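Local structure of phosphoribosylaminoimidazole carboxylase (Bombyx mori, 4JA0) at residues A57-N61 / I83-F89; R105-F111 / P119-T125; P126-E130 / T172-E177; S213-R217 / D229-R234. The protein probably catalyses two steps of de novo purine synthesis, carboxylating aminoimidazole ribonucleotide and then joining the product to aspartate to give SAICAR. All blocks are in the same frame, centred on the assembly; numbering follows the deposited sequence.

Interaction 1 (A57-N61 / I83-F89); sequences AAISN and IASETAF
Asn61, in the first turns of helix 57-74, pushes its amide into the loop between Ile83 and Phe89, and more of its surface is buried here than that of any other residue in the contact. With chi1 at -162°, its CG stands anti to the backbone N, which sends the amide off the helix and into the loop. Asn61 ND2 donates to Ala88 O at 3.0 Å, a bent bond (142° at the hydrogen) arriving from above the carbonyl plane. Ala88 O also accepts from the backbone N atoms of Ala84 and Ser85, so one carbonyl oxygen gathers three donors where the hairpin turns. On the other branch, Asn61 OD1 sits in plane at the edge of the Phe89 ring, 3.3 Å from CD2, and is hydrogen-bonded to Lys39. The amide is thereby gripped at both ends, which would fix its rotation.

Thr87 meets the helix through its methyl group. Its CG2 lies 3.7 Å from Ala57 CB and 3.8 Å from Ala58 N, so it rests on the start of the helix. Next to it, Glu86 contributes its carbonyl rather than its carboxylate: Ala58 CA approaches Glu86 O at 3.2 Å in a CA-H...O contact.

The loop links strands 80-83 and 88-91 of the antiparallel sheet near the N terminus. Strand 36-43 runs alongside, with backbone hydrogen bonds between Lys39 and Thr87 and between Leu37 and Phe89. Phe80 meets the Phe89 ring edge-to-face, while Ile59, pointing away from the loop, packs on helix 241-257.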
loop_
_atom_site.group_PDB
_atom_site.type_symbol
_atom_site.label_atom_id
_atom_site.label_comp_id
_atom_site.label_asym_id
_atom_site.label_seq_id
_atom_site.Cartn_x
_atom_site.Cartn_y
_atom_site.Cartn_z
ATOM N N ALA A 57 28.205 61.446 20.965
ATOM C CA ALA A 57 27.270 61.330 19.852
ATOM C C ALA A 57 27.821 60.433 18.739
ATOM O O ALA A 57 27.068 59.708 18.082
ATOM C CB ALA A 57 26.921 62.697 19.303
ATOM N N ALA A 58 29.131 60.482 18.519
ATOM C CA ALA A 58 29.743 59.641 17.495
ATOM C C ALA A 58 29.715 58.174 17.897
ATOM O O ALA A 58 29.433 57.315 17.068
ATOM C CB ALA A 58 31.169 60.086 17.237
ATOM N N ILE A 59 29.944 57.903 19.181
ATOM C CA ILE A 59 29.982 56.540 19.697
ATOM C C ILE A 59 28.628 55.866 19.514
ATOM O O ILE A 59 28.532 54.737 19.023
ATOM C CB ILE A 59 30.316 56.512 21.207
ATOM C CG1 ILE A 59 31.642 57.227 21.503
ATOM C CG2 ILE A 59 30.319 55.077 21.732
ATOM C CD1 ILE A 59 32.856 56.513 20.947
ATOM N N SER A 60 27.575 56.572 19.901
ATOM C CA SER A 60 26.226 56.048 19.759
ATOM C C SER A 60 25.852 55.776 18.316
ATOM O O SER A 60 25.424 54.674 17.998
ATOM C CB SER A 60 25.214 57.008 20.373
ATOM O OG SER A 60 25.379 57.051 21.777
ATOM N N ASN A 61 26.073 56.751 17.440
ATOM C CA ASN A 61 25.683 56.633 16.040
ATOM C C ASN A 61 26.332 55.395 15.420
ATOM O O ASN A 61 25.679 54.605 14.715
ATOM C CB ASN A 61 26.071 57.904 15.271
ATOM C CG ASN A 61 25.337 58.046 13.950
ATOM O OD1 ASN A 61 24.124 58.182 13.925
ATOM N ND2 ASN A 61 26.073 58.040 12.850
ATOM N N ILE A 83 24.177 55.552 7.356
ATOM C CA ILE A 83 24.817 56.632 8.093
ATOM C C ILE A 83 24.896 57.883 7.215
ATOM O O ILE A 83 25.184 57.797 6.015
ATOM C CB ILE A 83 26.221 56.215 8.590
ATOM C CG1 ILE A 83 26.120 55.600 9.988
ATOM C CG2 ILE A 83 27.153 57.400 8.643
ATOM C CD1 ILE A 83 27.452 55.237 10.611
ATOM N N ALA A 84 24.579 59.035 7.796
ATOM C CA ALA A 84 24.669 60.289 7.060
ATOM C C ALA A 84 26.012 60.925 7.373
ATOM O O ALA A 84 26.706 61.423 6.484
ATOM C CB ALA A 84 23.532 61.229 7.455
ATOM N N SER A 85 26.384 60.864 8.648
ATOM C CA SER A 85 27.663 61.375 9.106
ATOM C C SER A 85 28.097 60.610 10.339
ATOM O O SER A 85 27.594 59.537 10.649
ATOM C CB SER A 85 27.575 62.861 9.458
ATOM O OG SER A 85 26.570 63.100 10.425
ATOM N N GLU A 86 29.016 61.211 11.069
ATOM C CA GLU A 86 29.661 60.564 12.192
ATOM C C GLU A 86 28.757 60.591 13.416
ATOM O O GLU A 86 28.948 59.822 14.365
ATOM C CB GLU A 86 31.007 61.261 12.442
ATOM C CG GLU A 86 32.064 60.988 11.331
ATOM C CD GLU A 86 31.634 61.409 9.909
ATOM O OE1 GLU A 86 30.662 62.186 9.760
ATOM O OE2 GLU A 86 32.265 60.947 8.932
ATOM N N THR A 87 27.758 61.471 13.373
ATOM C CA THR A 87 26.855 61.650 14.500
ATOM C C THR A 87 25.389 61.482 14.120
ATOM O O THR A 87 24.513 61.454 14.991
ATOM C CB THR A 87 27.035 63.045 15.103
ATOM O OG1 THR A 87 27.081 64.003 14.033
ATOM C CG2 THR A 87 28.332 63.116 15.897
ATOM N N ALA A 88 25.131 61.324 12.825
ATOM C CA ALA A 88 23.758 61.251 12.325
ATOM C C ALA A 88 23.519 60.094 11.351
ATOM O O ALA A 88 24.457 59.545 10.778
ATOM C CB ALA A 88 23.362 62.588 11.684
ATOM N N PHE A 89 22.255 59.720 11.184
ATOM C CA PHE A 89 21.887 58.726 10.181
ATOM C C PHE A 89 20.536 58.981 9.510
ATOM O O PHE A 89 19.675 59.677 10.055
ATOM C CB PHE A 89 21.917 57.304 10.760
ATOM C CG PHE A 89 20.824 57.019 11.756
ATOM C CD1 PHE A 89 19.541 56.689 11.331
ATOM C CD2 PHE A 89 21.089 57.039 13.114
ATOM C CE1 PHE A 89 18.537 56.421 12.238
ATOM C CE2 PHE A 89 20.096 56.767 14.027
ATOM C CZ PHE A 89 18.820 56.453 13.590
#

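Interaction 2 (R105-F111 / P119-T125); sequences RLATGSF and PEGFRFT. With SO4 (sulfate ion), chain J.
Phe124 turns the edge of its ring toward the face of Phe111, a T-shaped pair with centroids 5.1 Å apart and planes at 66°. Phe111 reaches it because its CG stands anti to the backbone N (chi1 -176°), carrying the ring off the start of helix 110-114. Ala107 CB fills in beside Phe124 CZ.

Backbone bonds hold the two segments together: Phe124 N donates to Arg105 O, and Gly121 N, inside the type II turn 119-122, donates to Ala107 O. At the turn, the extended Glu120 side chain runs alongside Thr108, whose OG1 donates to Glu120 OE1 at 2.9 Å on the anti side of the carboxylate. Lys224 forms a salt bridge with the same oxygen.

Arg105, bent at chi2 and chi3, doubles back so that NH1 makes a weak bond to Phe124 O at 2.9 Å. Arg123, also bent, lies along Leu106 and brings NH2 to within 3.4 Å of Arg105 CG. The two guanidinium planes are 14° apart; Glu180 pairs with Arg105, and Asp319 of a third subunit with Arg123.

Ser110 OG donates to sulfate O3 at 2.8 Å, and Arg104 also binds the ion, consistent with a substrate phosphate site as in related SAICAR synthetases. Around the contact, strands 188-200 and 216-220 pack on Leu106 and Thr108, strand 100-104 touches both rings, and a second subunit packs on Phe122 and Phe124.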
loop_
_atom_site.group_PDB
_atom_site.type_symbol
_atom_site.label_atom_id
_atom_site.label_comp_id
_atom_site.label_asym_id
_atom_site.label_seq_id
_atom_site.Cartn_x
_atom_site.Cartn_y
_atom_site.Cartn_z
ATOM N N ARG A 105 16.553 38.631 29.918
ATOM C CA ARG A 105 16.913 37.222 30.027
ATOM C C ARG A 105 17.094 36.888 31.504
ATOM O O ARG A 105 16.775 35.788 31.943
ATOM C CB ARG A 105 18.193 36.927 29.214
ATOM C CG ARG A 105 18.806 35.546 29.436
ATOM C CD ARG A 105 17.886 34.421 28.984
ATOM N NE ARG A 105 17.902 34.236 27.537
ATOM C CZ ARG A 105 17.082 33.414 26.886
ATOM N NH1 ARG A 105 16.179 32.717 27.560
ATOM N NH2 ARG A 105 17.154 33.299 25.561
ATOM N N LEU A 106 17.555 37.874 32.267
ATOM C CA LEU A 106 17.826 37.723 33.688
ATOM C C LEU A 106 16.996 38.719 34.447
ATOM O O LEU A 106 16.558 39.718 33.879
ATOM C CB LEU A 106 19.284 38.062 33.981
ATOM C CG LEU A 106 20.401 37.132 33.559
ATOM C CD1 LEU A 106 21.695 37.733 33.964
ATOM C CD2 LEU A 106 20.222 35.823 34.283
ATOM N N ALA A 107 16.793 38.470 35.737
ATOM C CA ALA A 107 16.169 39.471 36.601
ATOM C C ALA A 107 17.224 40.457 37.130
ATOM O O ALA A 107 18.178 40.075 37.831
ATOM C CB ALA A 107 15.434 38.803 37.751
ATOM N N THR A 108 17.062 41.728 36.772
ATOM C CA THR A 108 17.925 42.770 37.307
ATOM C C THR A 108 17.239 44.103 37.095
ATOM O O THR A 108 16.186 44.157 36.458
ATOM C CB THR A 108 19.297 42.801 36.610
ATOM O OG1 THR A 108 20.230 43.544 37.406
ATOM C CG2 THR A 108 19.169 43.439 35.231
ATOM N N GLY A 109 17.834 45.172 37.625
ATOM C CA GLY A 109 17.309 46.511 37.428
ATOM C C GLY A 109 16.018 46.804 38.165
ATOM O O GLY A 109 15.785 46.346 39.293
ATOM N N SER A 110 15.157 47.571 37.513
ATOM C CA SER A 110 13.910 47.971 38.131
ATOM C C SER A 110 12.947 46.796 38.315
ATOM O O SER A 110 12.007 46.891 39.113
ATOM C CB SER A 110 13.238 49.065 37.293
ATOM O OG SER A 110 12.343 48.498 36.337
ATOM N N PHE A 111 13.187 45.691 37.603
ATOM C CA PHE A 111 12.310 44.509 37.683
ATOM C C PHE A 111 12.305 43.930 39.089
ATOM O O PHE A 111 11.269 43.452 39.565
ATOM C CB PHE A 111 12.741 43.435 36.680
ATOM C CG PHE A 111 11.826 42.237 36.630
ATOM C CD1 PHE A 111 10.862 42.127 35.632
ATOM C CD2 PHE A 111 11.938 41.209 37.563
ATOM C CE1 PHE A 111 10.029 41.019 35.567
ATOM C CE2 PHE A 111 11.096 40.099 37.510
ATOM C CZ PHE A 111 10.142 40.006 36.514
ATOM N N PRO A 119 15.154 36.811 42.981
ATOM C CA PRO A 119 16.560 37.226 43.123
ATOM C C PRO A 119 17.207 37.664 41.817
ATOM O O PRO A 119 16.806 37.221 40.732
ATOM C CB PRO A 119 17.241 35.960 43.642
ATOM C CG PRO A 119 16.427 34.851 43.100
ATOM C CD PRO A 119 14.998 35.349 43.076
ATOM N N GLU A 120 18.191 38.552 41.929
ATOM C CA GLU A 120 18.947 39.006 40.769
ATOM C C GLU A 120 19.585 37.798 40.106
ATOM O O GLU A 120 20.133 36.930 40.788
ATOM C CB GLU A 120 20.025 40.020 41.161
ATOM C CG GLU A 120 20.725 40.648 39.944
ATOM C CD GLU A 120 21.727 41.742 40.302
ATOM O OE1 GLU A 120 21.511 42.899 39.877
ATOM O OE2 GLU A 120 22.724 41.442 41.003
ATOM N N GLY A 121 19.463 37.717 38.782
ATOM C CA GLY A 121 20.049 36.631 38.017
ATOM C C GLY A 121 19.069 35.517 37.689
ATOM O O GLY A 121 19.435 34.584 36.973
ATOM N N PHE A 122 17.830 35.622 38.184
ATOM C CA PHE A 122 16.772 34.665 37.849
ATOM C C PHE A 122 16.506 34.671 36.361
ATOM O O PHE A 122 16.186 35.723 35.791
ATOM C CB PHE A 122 15.481 34.990 38.588
ATOM C CG PHE A 122 14.322 34.107 38.210
ATOM C CD1 PHE A 122 14.011 32.982 38.963
ATOM C CD2 PHE A 122 13.532 34.402 37.108
ATOM C CE1 PHE A 122 12.930 32.160 38.626
ATOM C CE2 PHE A 122 12.457 33.584 36.762
ATOM C CZ PHE A 122 12.153 32.471 37.533
ATOM N N ARG A 123 16.588 33.490 35.744
ATOM C CA ARG A 123 16.607 33.393 34.280
ATOM C C ARG A 123 15.215 33.254 33.653
ATOM O O ARG A 123 14.380 32.464 34.087
ATOM C CB ARG A 123 17.533 32.254 33.836
ATOM C CG ARG A 123 18.987 32.485 34.231
ATOM C CD ARG A 123 19.936 31.558 33.518
ATOM N NE ARG A 123 20.114 31.976 32.130
ATOM C CZ ARG A 123 20.988 32.890 31.724
ATOM N NH1 ARG A 123 21.790 33.482 32.597
ATOM N NH2 ARG A 123 21.068 33.201 30.439
ATOM N N PHE A 124 14.984 34.046 32.617
ATOM C CA PHE A 124 13.696 34.075 31.963
ATOM C C PHE A 124 13.721 33.243 30.708
ATOM O O PHE A 124 14.354 33.586 29.702
ATOM C CB PHE A 124 13.293 35.502 31.633
ATOM C CG PHE A 124 13.027 36.322 32.832
ATOM C CD1 PHE A 124 13.701 37.512 33.041
ATOM C CD2 PHE A 124 12.080 35.910 33.760
ATOM C CE1 PHE A 124 13.432 38.285 34.156
ATOM C CE2 PHE A 124 11.808 36.674 34.889
ATOM C CZ PHE A 124 12.484 37.865 35.088
ATOM N N THR A 125 12.997 32.145 30.772
ATOM C CA THR A 125 12.954 31.243 29.663
ATOM C C THR A 125 11.510 30.927 29.291
ATOM O O THR A 125 10.830 30.197 30.011
ATOM C CB THR A 125 13.690 29.944 30.001
ATOM O OG1 THR A 125 15.097 30.172 30.173
ATOM C CG2 THR A 125 13.535 29.100 28.884
HETATM S S SO4 J . 14.873 48.500 34.166
HETATM O O1 SO4 J . 15.586 49.596 34.816
HETATM O O2 SO4 J . 14.868 47.392 35.112
HETATM O O3 SO4 J . 13.503 48.909 33.845
HETATM O O4 SO4 J . 15.548 48.076 32.935
#

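Interaction 3 (P126-E130 / T172-E177); sequences PPKQE and TILIFE
This is helix-on-sheet packing in the SAICAR synthetase domain, built of antiparallel sheets and helices: helix 162-183 lies against one face of a large antiparallel sheet, here over strand 123-132. The segment axes come within 9.3 Å and their directions differ by 134°, so helix and strand run roughly counter to each other at a slant. No hydrogen bond joins the two segments, and the contact rests mainly on van der Waals packing.

Pro127 is the central residue on the strand side. It follows Pro126, which is preceded by a cis peptide where the chain turns a corner, and its ring is directed at the helix. Pro127 CG meets Ile173 CG2 at 4.0 Å and Phe176 CD2 at 4.2 Å, so it settles between side chains about one helical turn apart. Ile173 serves two strand residues with its two branches. CG2, anti to the backbone N, goes to Pro127, while CG1 (chi1 -60°) lies beside that N and touches Gln129 CB at 3.9 Å. Pro127 and Gln129, two apart on the strand, thus face the helix together, and Lys128 between them points away, making a salt bridge to Glu146 of a second subunit.

Strand 100-104 pairs with the strand and shares the interface, Thr103 touching both Pro127 and Thr172. Deeper in, Thr172 and Phe176 press on strand 188-200. Toward the C-terminal helix 396-420, Glu177 pairs through OE1 with Arg403, and the extended side chain leaves its other oxygen, OE2, 4.1 Å from Pro127 CD.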
loop_
_atom_site.group_PDB
_atom_site.type_symbol
_atom_site.label_atom_id
_atom_site.label_comp_id
_atom_site.label_asym_id
_atom_site.label_seq_id
_atom_site.Cartn_x
_atom_site.Cartn_y
_atom_site.Cartn_z
ATOM N N PRO A 126 11.024 31.474 28.167
ATOM C CA PRO A 126 11.689 32.321 27.182
ATOM C C PRO A 126 11.914 33.727 27.749
ATOM O O PRO A 126 11.474 34.003 28.871
ATOM C CB PRO A 126 10.681 32.335 26.020
ATOM C CG PRO A 126 9.422 32.181 26.634
ATOM C CD PRO A 126 9.613 31.269 27.805
ATOM N N PRO A 127 12.617 34.594 27.001
ATOM C CA PRO A 127 12.865 35.921 27.560
ATOM C C PRO A 127 11.573 36.624 27.920
ATOM O O PRO A 127 10.596 36.576 27.155
ATOM C CB PRO A 127 13.555 36.663 26.408
ATOM C CG PRO A 127 14.153 35.605 25.580
ATOM C CD PRO A 127 13.202 34.456 25.652
ATOM N N LYS A 128 11.586 37.260 29.090
ATOM C CA LYS A 128 10.482 38.074 29.569
ATOM C C LYS A 128 10.356 39.279 28.659
ATOM O O LYS A 128 11.369 39.898 28.293
ATOM C CB LYS A 128 10.785 38.559 30.978
ATOM C CG LYS A 128 9.599 39.097 31.771
ATOM C CD LYS A 128 8.875 37.992 32.492
ATOM C CE LYS A 128 7.680 38.531 33.237
ATOM N NZ LYS A 128 7.000 37.432 33.963
ATOM N N GLN A 129 9.131 39.626 28.285
ATOM C CA GLN A 129 8.940 40.810 27.467
ATOM C C GLN A 129 7.827 41.690 28.044
ATOM O O GLN A 129 6.716 41.223 28.273
ATOM C CB GLN A 129 8.788 40.421 25.975
ATOM C CG GLN A 129 7.617 40.977 25.190
ATOM C CD GLN A 129 7.607 42.488 25.021
ATOM O OE1 GLN A 129 8.445 43.211 25.557
ATOM N NE2 GLN A 129 6.630 42.973 24.284
ATOM N N GLU A 130 8.174 42.947 28.330
ATOM C CA GLU A 130 7.283 43.906 28.985
ATOM C C GLU A 130 7.127 45.198 28.199
ATOM O O GLU A 130 7.965 45.559 27.371
ATOM C CB GLU A 130 7.794 44.228 30.388
ATOM C CG GLU A 130 7.898 42.989 31.231
ATOM C CD GLU A 130 8.521 43.207 32.587
ATOM O OE1 GLU A 130 9.506 43.973 32.684
ATOM O OE2 GLU A 130 8.010 42.591 33.552
ATOM N N THR A 172 10.227 41.818 19.250
ATOM C CA THR A 172 11.105 42.290 20.309
ATOM C C THR A 172 11.897 41.119 20.884
ATOM O O THR A 172 13.113 41.210 21.054
ATOM C CB THR A 172 10.304 43.015 21.432
ATOM O OG1 THR A 172 9.527 44.079 20.867
ATOM C CG2 THR A 172 11.226 43.584 22.512
ATOM N N ILE A 173 11.223 40.016 21.166
ATOM C CA ILE A 173 11.920 38.852 21.685
ATOM C C ILE A 173 12.960 38.375 20.686
ATOM O O ILE A 173 14.079 38.030 21.069
ATOM C CB ILE A 173 10.960 37.706 21.993
ATOM C CG1 ILE A 173 9.942 38.157 23.036
ATOM C CG2 ILE A 173 11.721 36.493 22.473
ATOM C CD1 ILE A 173 8.840 37.152 23.287
ATOM N N LEU A 174 12.602 38.394 19.405
ATOM C CA LEU A 174 13.489 37.920 18.334
ATOM C C LEU A 174 14.772 38.737 18.196
ATOM O O LEU A 174 15.857 38.180 18.085
ATOM C CB LEU A 174 12.723 37.922 17.008
ATOM C CG LEU A 174 13.422 37.360 15.781
ATOM C CD1 LEU A 174 14.096 36.076 16.164
ATOM C CD2 LEU A 174 12.401 37.091 14.707
ATOM N N ILE A 175 14.631 40.059 18.247
ATOM C CA ILE A 175 15.755 40.988 18.148
ATOM C C ILE A 175 16.697 40.816 19.327
ATOM O O ILE A 175 17.920 40.841 19.171
ATOM C CB ILE A 175 15.250 42.439 18.088
ATOM C CG1 ILE A 175 14.651 42.709 16.716
ATOM C CG2 ILE A 175 16.356 43.443 18.422
ATOM C CD1 ILE A 175 13.768 43.930 16.697
ATOM N N PHE A 176 16.112 40.640 20.508
ATOM C CA PHE A 176 16.889 40.306 21.675
ATOM C C PHE A 176 17.657 38.988 21.452
ATOM O O PHE A 176 18.851 38.902 21.730
ATOM C CB PHE A 176 15.993 40.161 22.893
ATOM C CG PHE A 176 16.742 39.770 24.121
ATOM C CD1 PHE A 176 17.278 40.732 24.951
ATOM C CD2 PHE A 176 17.001 38.427 24.396
ATOM C CE1 PHE A 176 18.002 40.355 26.066
ATOM C CE2 PHE A 176 17.730 38.046 25.498
ATOM C CZ PHE A 176 18.227 39.002 26.337
ATOM N N GLU A 177 16.986 37.968 20.932
ATOM C CA GLU A 177 17.624 36.671 20.771
ATOM C C GLU A 177 18.803 36.716 19.784
ATOM O O GLU A 177 19.869 36.135 20.037
ATOM C CB GLU A 177 16.587 35.652 20.325
ATOM C CG GLU A 177 15.654 35.176 21.442
ATOM C CD GLU A 177 14.476 34.372 20.901
ATOM O OE1 GLU A 177 14.173 34.518 19.690
ATOM O OE2 GLU A 177 13.862 33.589 21.670
#

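Interaction 4 (S213-R217 / D229-R234); sequences SDSWR and DKQVYR
Asp229, a buried residue, packs against the start of strand 216-220 and gives up more surface here than any other residue, which makes this the close-packed part of the contact. Its CB lies near the plane of the Trp216 indole at its edge, while OD2 sits 3.4 Å from Arg217 CG. With chi1 at 53°, CG is held between the backbone N and the carbonyl carbon, which folds the carboxylate back toward its own chain. There OD2 accepts a weak capping bond from Gln231 N as helix 231-235 begins. Next door, Lys230 N donates to Ser213 O at 3.3 Å, tying the loop before the strand to the chain leading into the helix. Arg217, bent at chi3, belongs to this firm part too: its salt bridge from NE to Asp229 OD2 is long (4.0 Å), whereas NH2 donates to Gln231 OE1 at 2.7 Å.

The margin is looser. There the partly exposed Arg234 brings NH1 to that same Gln231 OE1 at 3.0 Å from the opposite face of the amide, so the two arginines share one carbonyl oxygen. Arg217 NH1 pairs with Asp192 and makes a weak, long ion pair with a bound sulfate. Asp214 OD1 lies against the methylenes of Lys230, 3.5 Å from CG, while the extended lysine carries NZ on to Asp46.

Strand 188-200 pairs with 216-220 and packs on Trp216, whose ring also meets Trp183 edge-to-face. Helix 241-257 contacts Ser213, Asp214 and Val232.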
loop_
_atom_site.group_PDB
_atom_site.type_symbol
_atom_site.label_atom_id
_atom_site.label_comp_id
_atom_site.label_asym_id
_atom_site.label_seq_id
_atom_site.Cartn_x
_atom_site.Cartn_y
_atom_site.Cartn_z
ATOM N N SER A 213 24.376 51.826 23.574
ATOM C CA SER A 213 24.680 51.431 24.955
ATOM C C SER A 213 23.733 52.032 25.968
ATOM O O SER A 213 23.822 51.718 27.154
ATOM C CB SER A 213 26.117 51.736 25.354
ATOM O OG SER A 213 27.024 50.885 24.684
ATOM N N ASP A 214 22.823 52.884 25.508
ATOM C CA ASP A 214 21.777 53.399 26.387
ATOM C C ASP A 214 20.554 52.480 26.353
ATOM O O ASP A 214 19.736 52.495 27.253
ATOM C CB ASP A 214 21.384 54.824 25.974
ATOM C CG ASP A 214 22.537 55.825 26.127
ATOM O OD1 ASP A 214 23.369 55.650 27.047
ATOM O OD2 ASP A 214 22.621 56.778 25.320
ATOM N N SER A 215 20.490 51.624 25.341
ATOM C CA SER A 215 19.332 50.787 25.103
ATOM C C SER A 215 19.406 49.446 25.819
ATOM O O SER A 215 18.389 48.766 25.979
ATOM C CB SER A 215 19.191 50.512 23.600
ATOM O OG SER A 215 19.350 51.686 22.828
ATOM N N TRP A 216 20.590 49.069 26.276
ATOM C CA TRP A 216 20.757 47.724 26.802
ATOM C C TRP A 216 21.570 47.586 28.076
ATOM O O TRP A 216 22.092 48.556 28.619
ATOM C CB TRP A 216 21.318 46.795 25.715
ATOM C CG TRP A 216 22.695 47.145 25.190
ATOM C CD1 TRP A 216 23.742 47.655 25.894
ATOM C CD2 TRP A 216 23.158 46.991 23.842
ATOM N NE1 TRP A 216 24.827 47.829 25.075
ATOM C CE2 TRP A 216 24.497 47.435 23.808
ATOM C CE3 TRP A 216 22.573 46.512 22.661
ATOM C CZ2 TRP A 216 25.262 47.421 22.639
ATOM C CZ3 TRP A 216 23.333 46.493 21.500
ATOM C CH2 TRP A 216 24.663 46.945 21.497
ATOM N N ARG A 217 21.674 46.352 28.542
ATOM C CA ARG A 217 22.459 46.035 29.717
ATOM C C ARG A 217 23.438 44.922 29.334
ATOM O O ARG A 217 23.030 43.819 28.975
ATOM C CB ARG A 217 21.517 45.620 30.838
ATOM C CG ARG A 217 22.118 45.607 32.215
ATOM C CD ARG A 217 21.010 45.608 33.248
ATOM N NE ARG A 217 20.577 46.958 33.604
ATOM C CZ ARG A 217 19.339 47.288 33.983
ATOM N NH1 ARG A 217 18.369 46.378 34.026
ATOM N NH2 ARG A 217 19.057 48.547 34.298
ATOM N N ASP A 229 27.366 49.005 30.209
ATOM C CA ASP A 229 26.235 49.784 29.708
ATOM C C ASP A 229 26.009 51.060 30.523
ATOM O O ASP A 229 26.794 51.412 31.404
ATOM C CB ASP A 229 24.966 48.934 29.738
ATOM C CG ASP A 229 24.717 48.331 31.098
ATOM O OD1 ASP A 229 25.615 47.620 31.609
ATOM O OD2 ASP A 229 23.626 48.577 31.660
ATOM N N LYS A 230 24.904 51.728 30.225
ATOM C CA LYS A 230 24.483 52.959 30.891
ATOM C C LYS A 230 24.063 52.760 32.374
ATOM O O LYS A 230 23.666 53.706 33.055
ATOM C CB LYS A 230 23.339 53.577 30.064
ATOM C CG LYS A 230 22.915 54.992 30.411
ATOM C CD LYS A 230 21.492 55.224 29.923
ATOM C CE LYS A 230 20.928 56.519 30.449
ATOM N NZ LYS A 230 19.507 56.679 30.045
ATOM N N GLN A 231 24.164 51.536 32.883
ATOM C CA GLN A 231 23.881 51.302 34.291
ATOM C C GLN A 231 25.006 51.888 35.148
ATOM O O GLN A 231 24.785 52.301 36.287
ATOM C CB GLN A 231 23.706 49.809 34.583
ATOM C CG GLN A 231 23.071 49.509 35.940
ATOM C CD GLN A 231 21.706 50.177 36.116
ATOM O OE1 GLN A 231 20.937 50.299 35.160
ATOM N NE2 GLN A 231 21.403 50.608 37.340
ATOM N N VAL A 232 26.212 51.918 34.588
ATOM C CA VAL A 232 27.364 52.497 35.268
ATOM C C VAL A 232 27.081 53.955 35.595
ATOM O O VAL A 232 27.367 54.436 36.704
ATOM C CB VAL A 232 28.636 52.393 34.398
ATOM C CG1 VAL A 232 29.738 53.284 34.938
ATOM C CG2 VAL A 232 29.109 50.948 34.325
ATOM N N TYR A 233 26.493 54.649 34.625
ATOM C CA TYR A 233 26.140 56.050 34.808
ATOM C C TYR A 233 24.979 56.218 35.811
ATOM O O TYR A 233 24.988 57.141 36.626
ATOM C CB TYR A 233 25.814 56.688 33.450
ATOM C CG TYR A 233 25.342 58.123 33.537
ATOM C CD1 TYR A 233 24.008 58.449 33.324
ATOM C CD2 TYR A 233 26.229 59.154 33.844
ATOM C CE1 TYR A 233 23.577 59.759 33.403
ATOM C CE2 TYR A 233 25.799 60.478 33.927
ATOM C CZ TYR A 233 24.466 60.771 33.704
ATOM O OH TYR A 233 24.007 62.069 33.778
ATOM N N ARG A 234 23.995 55.325 35.774
ATOM C CA ARG A 234 22.876 55.395 36.713
ATOM C C ARG A 234 23.321 55.211 38.163
ATOM O O ARG A 234 22.791 55.859 39.071
ATOM C CB ARG A 234 21.820 54.339 36.386
ATOM C CG ARG A 234 21.077 54.564 35.097
ATOM C CD ARG A 234 20.046 53.468 34.884
ATOM N NE ARG A 234 19.343 53.623 33.611
ATOM C CZ ARG A 234 19.488 52.814 32.564
ATOM N NH1 ARG A 234 20.308 51.767 32.629
ATOM N NH2 ARG A 234 18.804 53.054 31.452
#

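How the interactions relate
All four contacts lie in the SAICAR synthetase part of the chain and follow one another in sequence without overlapping. Interaction 1 belongs to the N-terminal antiparallel sheet, with its centre 27 Å from interaction 3 and 32 Å from interaction 2. Interactions 2, 3 and 4 gather round the second antiparallel sheet. Interactions 2 and 3, centres 13 Å apart, share strand 123-132 and touch where Arg105 CB meets Phe176 CZ at 3.5 Å. Interactions 2 and 4 touch through Thr108 and Arg217 beside the bound sulfate. Interaction 4 approaches interaction 1 to about 4 Å between nearest atoms, where the start of helix 57-74 comes near Asp214, though the two contacts do not touch.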